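Local coordinates for protein muramoyltetrapeptide carboxypeptidase (Oxalobacter formigenes OXCC13, PDB 6UUK) that probably acts as a serine-type muramoyltetrapeptide (LD-) carboxypeptidase, removing the terminal D-alanine from tetrapeptide stems of cell-wall peptidoglycan, at residues B[212-217]-B[329-334]; B[198-203]-B[340-345]. One frame throughout, in Å; residues are numbered along the deposited sequence.

Contact 1 of 2, residues B[212-217]-B[329-334]; sequences VDVEGT and AHLMSK
H330 and L331 both bond to V214 O. L331 N lies 3.0 Å from V214 O. H330 ND1, 3.1 Å from V214 O, comes from the opposite face of the carbonyl plane. The oxygen lies at the ring's edge, in its plane. CG of H330 stands anti to the backbone N (chi1 -175°), which carries the ring across to the neighbouring strand. With an alanine here, V214 O would probably keep only L331 N as a firm donor, and M332 CG and E215 OE1 would lose the ring between them. G216 and A329 exchange backbone bonds, A329 N lying 2.8 Å from G216 O. Strands 213-217 and 329-333 run antiparallel within the mixed sheet of the LD-carboxypeptidase C-terminal domain.

Two carboxylates and a selenomethionine lie round the imidazole. E215 OE1 sits over the centre of one face, 4.2 Å above the plane. M332 lays CG over the other face, toward the rim. D213 OD1 is 3.8 Å from H330 CE1, its carboxylate turned 75° to the ring. The two carboxylates would probably favour a protonated ring.

On the other face of the sheet, V214 CG2 meets L331 CB at 3.9 Å, and both side chains touch I242 and A273.

Contact 2 of 2, residues B[198-203]-B[340-345]; sequences PETSVK and LDIGDY
The backbone O of T200 takes the N-H of I342 at 2.8 Å, and the CA-H of D341 also points to it. T200 N returns a longer bond to I342 O. V202 and L340 form a second mutual pair, with L340 N to V202 O at 2.8 Å. These are the hydrogen-bonded pairs of an antiparallel strand pair, and S201 with D341 is the non-hydrogen-bonded pair between them.

T200 divides its side chain between two partners. With chi1 at 51°, OG1 is placed between the backbone N and the carbonyl carbon, and comes 3.4 Å from CB of I342. The methyl CG2 is turned to Y345 instead, 3.3 Å from its OH. The Y345 ring comes close to P198, whose backbone O is 3.1 Å from CE2 of the ring. The phenol oxygen makes a weak hydrogen bond to S197 O.

On the other face of the sheet, D341 OD1, hydrogen-bonded by Q339 NE2, lies 3.3 Å from CB of S201.

Strand 200-205 is the outermost strand of the sheet on this side within the chain, and strand 337-343 joins it to strand 328-333. L340 packs on A329 and L331 of that strand, I342 rests on L323 and P324 of strand 323-325, and T200 and Y345 both touch T194 of helix 185-196.

Overall arrangement
Both contacts belong to one seven-stranded mixed sheet, and their centres are about 11 Å apart. Its first four strands run in the order 200-205, 337-343, 328-333, 213-222, each antiparallel to the next. Contact 2 is the outer pair and contact 1 the inner one. The two middle strands follow each other in the chain and join the contacts, with H330 N probably hydrogen-bonded to D341 O at 2.6 Å. Strands 200-205 and 213-222 are also consecutive, so two early strands flank two late ones. The C-terminal part of the chain thus returns to fill the sheet between them. Both contacts lie away from the predicted active-site residues S152, E246 and H316.

Contact 1 of 2, residues B[212-217]-B[329-334]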
loop_
_atom_site.group_PDB
_atom_site.type_symbol
_atom_site.label_atom_id
_atom_site.label_comp_id
_atom_site.label_asym_id
_atom_site.label_seq_id
_atom_site.Cartn_x
_atom_site.Cartn_y
_atom_site.Cartn_z
ATOM N N VAL B 212 23.285 10.327 -15.566
ATOM C CA VAL B 212 23.503 8.905 -15.353
ATOM C C VAL B 212 23.803 8.242 -16.695
ATOM O O VAL B 212 23.587 8.814 -17.764
ATOM C CB VAL B 212 22.301 8.233 -14.660
ATOM C CG1 VAL B 212 21.810 9.087 -13.503
ATOM C CG2 VAL B 212 21.183 7.972 -15.656
ATOM N N ASP B 213 24.311 7.013 -16.625
ATOM C CA ASP B 213 24.608 6.225 -17.814
ATOM C C ASP B 213 24.639 4.747 -17.452
ATOM O O ASP B 213 25.679 4.090 -17.572
ATOM C CB ASP B 213 25.938 6.662 -18.435
ATOM C CG ASP B 213 26.150 6.088 -19.823
ATOM O OD1 ASP B 213 25.485 6.557 -20.770
ATOM O OD2 ASP B 213 26.981 5.168 -19.967
ATOM N N VAL B 214 23.506 4.220 -17.004
ATOM C CA VAL B 214 23.426 2.858 -16.517
ATOM C C VAL B 214 22.762 1.979 -17.569
ATOM O O VAL B 214 22.220 2.457 -18.564
ATOM C CB VAL B 214 22.674 2.778 -15.166
ATOM C CG1 VAL B 214 23.446 3.518 -14.087
ATOM C CG2 VAL B 214 21.271 3.345 -15.308
ATOM N N GLU B 215 22.801 0.667 -17.345
ATOM C CA GLU B 215 22.202 -0.299 -18.259
ATOM C C GLU B 215 21.846 -1.548 -17.469
ATOM O O GLU B 215 22.727 -2.178 -16.878
ATOM C CB GLU B 215 23.156 -0.635 -19.408
ATOM C CG GLU B 215 22.657 -1.734 -20.333
ATOM C CD GLU B 215 23.584 -1.970 -21.509
ATOM O OE1 GLU B 215 24.392 -1.070 -21.821
ATOM O OE2 GLU B 215 23.505 -3.055 -22.121
ATOM N N GLY B 216 20.567 -1.899 -17.458
ATOM C CA GLY B 216 20.120 -3.057 -16.719
ATOM C C GLY B 216 18.752 -3.512 -17.177
ATOM O O GLY B 216 18.227 -3.048 -18.190
ATOM N N THR B 217 18.180 -4.434 -16.406
ATOM C CA THR B 217 16.874 -4.999 -16.724
ATOM C C THR B 217 15.780 -4.013 -16.337
ATOM O O THR B 217 15.684 -3.606 -15.174
ATOM C CB THR B 217 16.677 -6.330 -16.003
ATOM O OG1 THR B 217 17.726 -7.236 -16.369
ATOM C CG2 THR B 217 15.335 -6.944 -16.376
ATOM N N ALA B 329 17.351 -2.393 -20.747
ATOM C CA ALA B 329 17.237 -0.952 -20.911
ATOM C C ALA B 329 18.601 -0.280 -20.813
ATOM O O ALA B 329 19.526 -0.793 -20.177
ATOM C CB ALA B 329 16.295 -0.357 -19.864
ATOM N N HIS B 330 18.711 0.884 -21.451
ATOM C CA HIS B 330 19.925 1.699 -21.435
ATOM C C HIS B 330 19.507 3.130 -21.114
ATOM O O HIS B 330 19.011 3.847 -21.988
ATOM C CB HIS B 330 20.663 1.617 -22.769
ATOM C CG HIS B 330 21.974 2.339 -22.780
ATOM N ND1 HIS B 330 22.565 2.832 -21.637
ATOM C CD2 HIS B 330 22.810 2.649 -23.799
ATOM C CE1 HIS B 330 23.708 3.416 -21.950
ATOM N NE2 HIS B 330 23.881 3.318 -23.256
ATOM N N LEU B 331 19.702 3.541 -19.864
ATOM C CA LEU B 331 19.276 4.857 -19.409
ATOM C C LEU B 331 20.421 5.853 -19.536
ATOM O O LEU B 331 21.530 5.601 -19.054
ATOM C CB LEU B 331 18.786 4.796 -17.962
ATOM C CG LEU B 331 18.266 6.107 -17.372
ATOM C CD1 LEU B 331 17.114 6.654 -18.204
ATOM C CD2 LEU B 331 17.839 5.905 -15.927
HETATM N N MSE B 332 20.147 6.979 -20.187
HETATM C CA MSE B 332 21.144 8.026 -20.383
HETATM C C MSE B 332 20.543 9.406 -20.134
HETATM O O MSE B 332 19.562 9.785 -20.769
HETATM C CB MSE B 332 21.722 7.958 -21.797
HETATM C CG MSE B 332 22.515 6.696 -22.089
HETATM SE SE MSE B 332 22.850 6.449 -23.993
HETATM C CE MSE B 332 21.010 6.186 -24.585
ATOM N N SER B 333 21.138 10.154 -19.208
ATOM C CA SER B 333 20.702 11.505 -18.880
ATOM C C SER B 333 21.871 12.462 -19.061
ATOM O O SER B 333 22.960 12.227 -18.526
ATOM C CB SER B 333 20.162 11.579 -17.451
ATOM O OG SER B 333 21.127 11.132 -16.516
ATOM N N LYS B 334 21.643 13.540 -19.814
ATOM C CA LYS B 334 22.697 14.482 -20.192
ATOM C C LYS B 334 22.277 15.906 -19.819
ATOM O O LYS B 334 22.244 16.808 -20.655
ATOM C CB LYS B 334 23.004 14.380 -21.685
ATOM C CG LYS B 334 22.987 12.959 -22.222
ATOM C CD LYS B 334 22.929 12.939 -23.739
ATOM C CE LYS B 334 22.517 11.570 -24.249
ATOM N NZ LYS B 334 21.177 11.177 -23.731
#

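Contact 2 of 2, residues B[198-203]-B[340-345]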
loop_
_atom_site.group_PDB
_atom_site.type_symbol
_atom_site.label_atom_id
_atom_site.label_comp_id
_atom_site.label_asym_id
_atom_site.label_seq_id
_atom_site.Cartn_x
_atom_site.Cartn_y
_atom_site.Cartn_z
ATOM N N PRO B 198 12.297 -4.507 -32.863
ATOM C CA PRO B 198 13.104 -5.126 -31.799
ATOM C C PRO B 198 13.662 -4.135 -30.795
ATOM O O PRO B 198 14.093 -4.556 -29.715
ATOM C CB PRO B 198 14.234 -5.825 -32.572
ATOM C CG PRO B 198 13.777 -5.863 -34.006
ATOM C CD PRO B 198 12.925 -4.651 -34.185
ATOM N N GLU B 199 13.678 -2.840 -31.109
ATOM C CA GLU B 199 14.251 -1.830 -30.231
ATOM C C GLU B 199 13.313 -0.637 -30.131
ATOM O O GLU B 199 12.659 -0.264 -31.111
ATOM C CB GLU B 199 15.626 -1.368 -30.736
ATOM C CG GLU B 199 16.686 -2.458 -30.745
ATOM C CD GLU B 199 18.000 -1.987 -31.334
ATOM O OE1 GLU B 199 18.020 -0.902 -31.955
ATOM O OE2 GLU B 199 19.014 -2.698 -31.175
ATOM N N THR B 200 13.250 -0.043 -28.940
ATOM C CA THR B 200 12.440 1.143 -28.695
ATOM C C THR B 200 13.259 2.144 -27.896
ATOM O O THR B 200 13.878 1.781 -26.891
ATOM C CB THR B 200 11.149 0.800 -27.939
ATOM O OG1 THR B 200 11.464 0.030 -26.772
ATOM C CG2 THR B 200 10.200 0.009 -28.827
ATOM N N SER B 201 13.259 3.398 -28.342
ATOM C CA SER B 201 13.987 4.473 -27.682
ATOM C C SER B 201 13.005 5.555 -27.260
ATOM O O SER B 201 12.184 6.003 -28.068
ATOM C CB SER B 201 15.061 5.060 -28.603
ATOM O OG SER B 201 14.481 5.651 -29.752
ATOM N N VAL B 202 13.094 5.973 -26.000
ATOM C CA VAL B 202 12.211 6.988 -25.436
ATOM C C VAL B 202 13.065 8.174 -25.014
ATOM O O VAL B 202 13.997 8.023 -24.214
ATOM C CB VAL B 202 11.401 6.445 -24.248
ATOM C CG1 VAL B 202 10.422 7.497 -23.750
ATOM C CG2 VAL B 202 10.670 5.171 -24.642
ATOM N N LYS B 203 12.749 9.351 -25.551
ATOM C CA LYS B 203 13.459 10.584 -25.242
ATOM C C LYS B 203 12.470 11.606 -24.705
ATOM O O LYS B 203 11.384 11.778 -25.269
ATOM C CB LYS B 203 14.169 11.137 -26.480
ATOM C CG LYS B 203 15.085 10.145 -27.175
ATOM C CD LYS B 203 15.630 10.723 -28.471
ATOM C CE LYS B 203 14.501 11.122 -29.409
ATOM N NZ LYS B 203 15.011 11.712 -30.677
ATOM N N LEU B 340 16.183 6.644 -23.213
ATOM C CA LEU B 340 16.023 5.288 -22.685
ATOM C C LEU B 340 15.861 4.321 -23.854
ATOM O O LEU B 340 14.783 4.234 -24.451
ATOM C CB LEU B 340 14.832 5.209 -21.735
ATOM C CG LEU B 340 14.568 3.849 -21.083
ATOM C CD1 LEU B 340 15.711 3.467 -20.155
ATOM C CD2 LEU B 340 13.242 3.859 -20.337
ATOM N N ASP B 341 16.928 3.595 -24.177
ATOM C CA ASP B 341 16.883 2.565 -25.204
ATOM C C ASP B 341 16.562 1.219 -24.570
ATOM O O ASP B 341 17.121 0.862 -23.530
ATOM C CB ASP B 341 18.213 2.487 -25.956
ATOM C CG ASP B 341 18.626 3.818 -26.551
ATOM O OD1 ASP B 341 17.743 4.669 -26.783
ATOM O OD2 ASP B 341 19.836 4.012 -26.790
ATOM N N ILE B 342 15.657 0.475 -25.202
ATOM C CA ILE B 342 15.184 -0.803 -24.684
ATOM C C ILE B 342 15.396 -1.873 -25.745
ATOM O O ILE B 342 15.160 -1.637 -26.935
ATOM C CB ILE B 342 13.698 -0.732 -24.272
ATOM C CG1 ILE B 342 13.449 0.485 -23.379
ATOM C CG2 ILE B 342 13.281 -2.006 -23.555
ATOM C CD1 ILE B 342 11.990 0.743 -23.089
ATOM N N GLY B 343 15.841 -3.052 -25.312
ATOM C CA GLY B 343 16.067 -4.162 -26.212
ATOM C C GLY B 343 15.946 -5.483 -25.484
ATOM O O GLY B 343 15.634 -5.534 -24.292
ATOM N N ASP B 344 16.197 -6.563 -26.227
ATOM C CA ASP B 344 16.165 -7.929 -25.703
ATOM C C ASP B 344 14.787 -8.269 -25.129
ATOM O O ASP B 344 14.631 -8.581 -23.945
ATOM C CB ASP B 344 17.269 -8.142 -24.661
ATOM N N TYR B 345 13.783 -8.206 -26.000
ATOM C CA TYR B 345 12.416 -8.556 -25.643
ATOM C C TYR B 345 11.749 -9.190 -26.854
ATOM O O TYR B 345 12.104 -8.865 -27.992
ATOM C CB TYR B 345 11.618 -7.331 -25.171
ATOM C CG TYR B 345 11.529 -6.207 -26.180
ATOM C CD1 TYR B 345 10.487 -6.151 -27.098
ATOM C CD2 TYR B 345 12.479 -5.195 -26.205
ATOM C CE1 TYR B 345 10.399 -5.124 -28.018
ATOM C CE2 TYR B 345 12.399 -4.163 -27.121
ATOM C CZ TYR B 345 11.358 -4.133 -28.026
ATOM O OH TYR B 345 11.276 -3.108 -28.941
#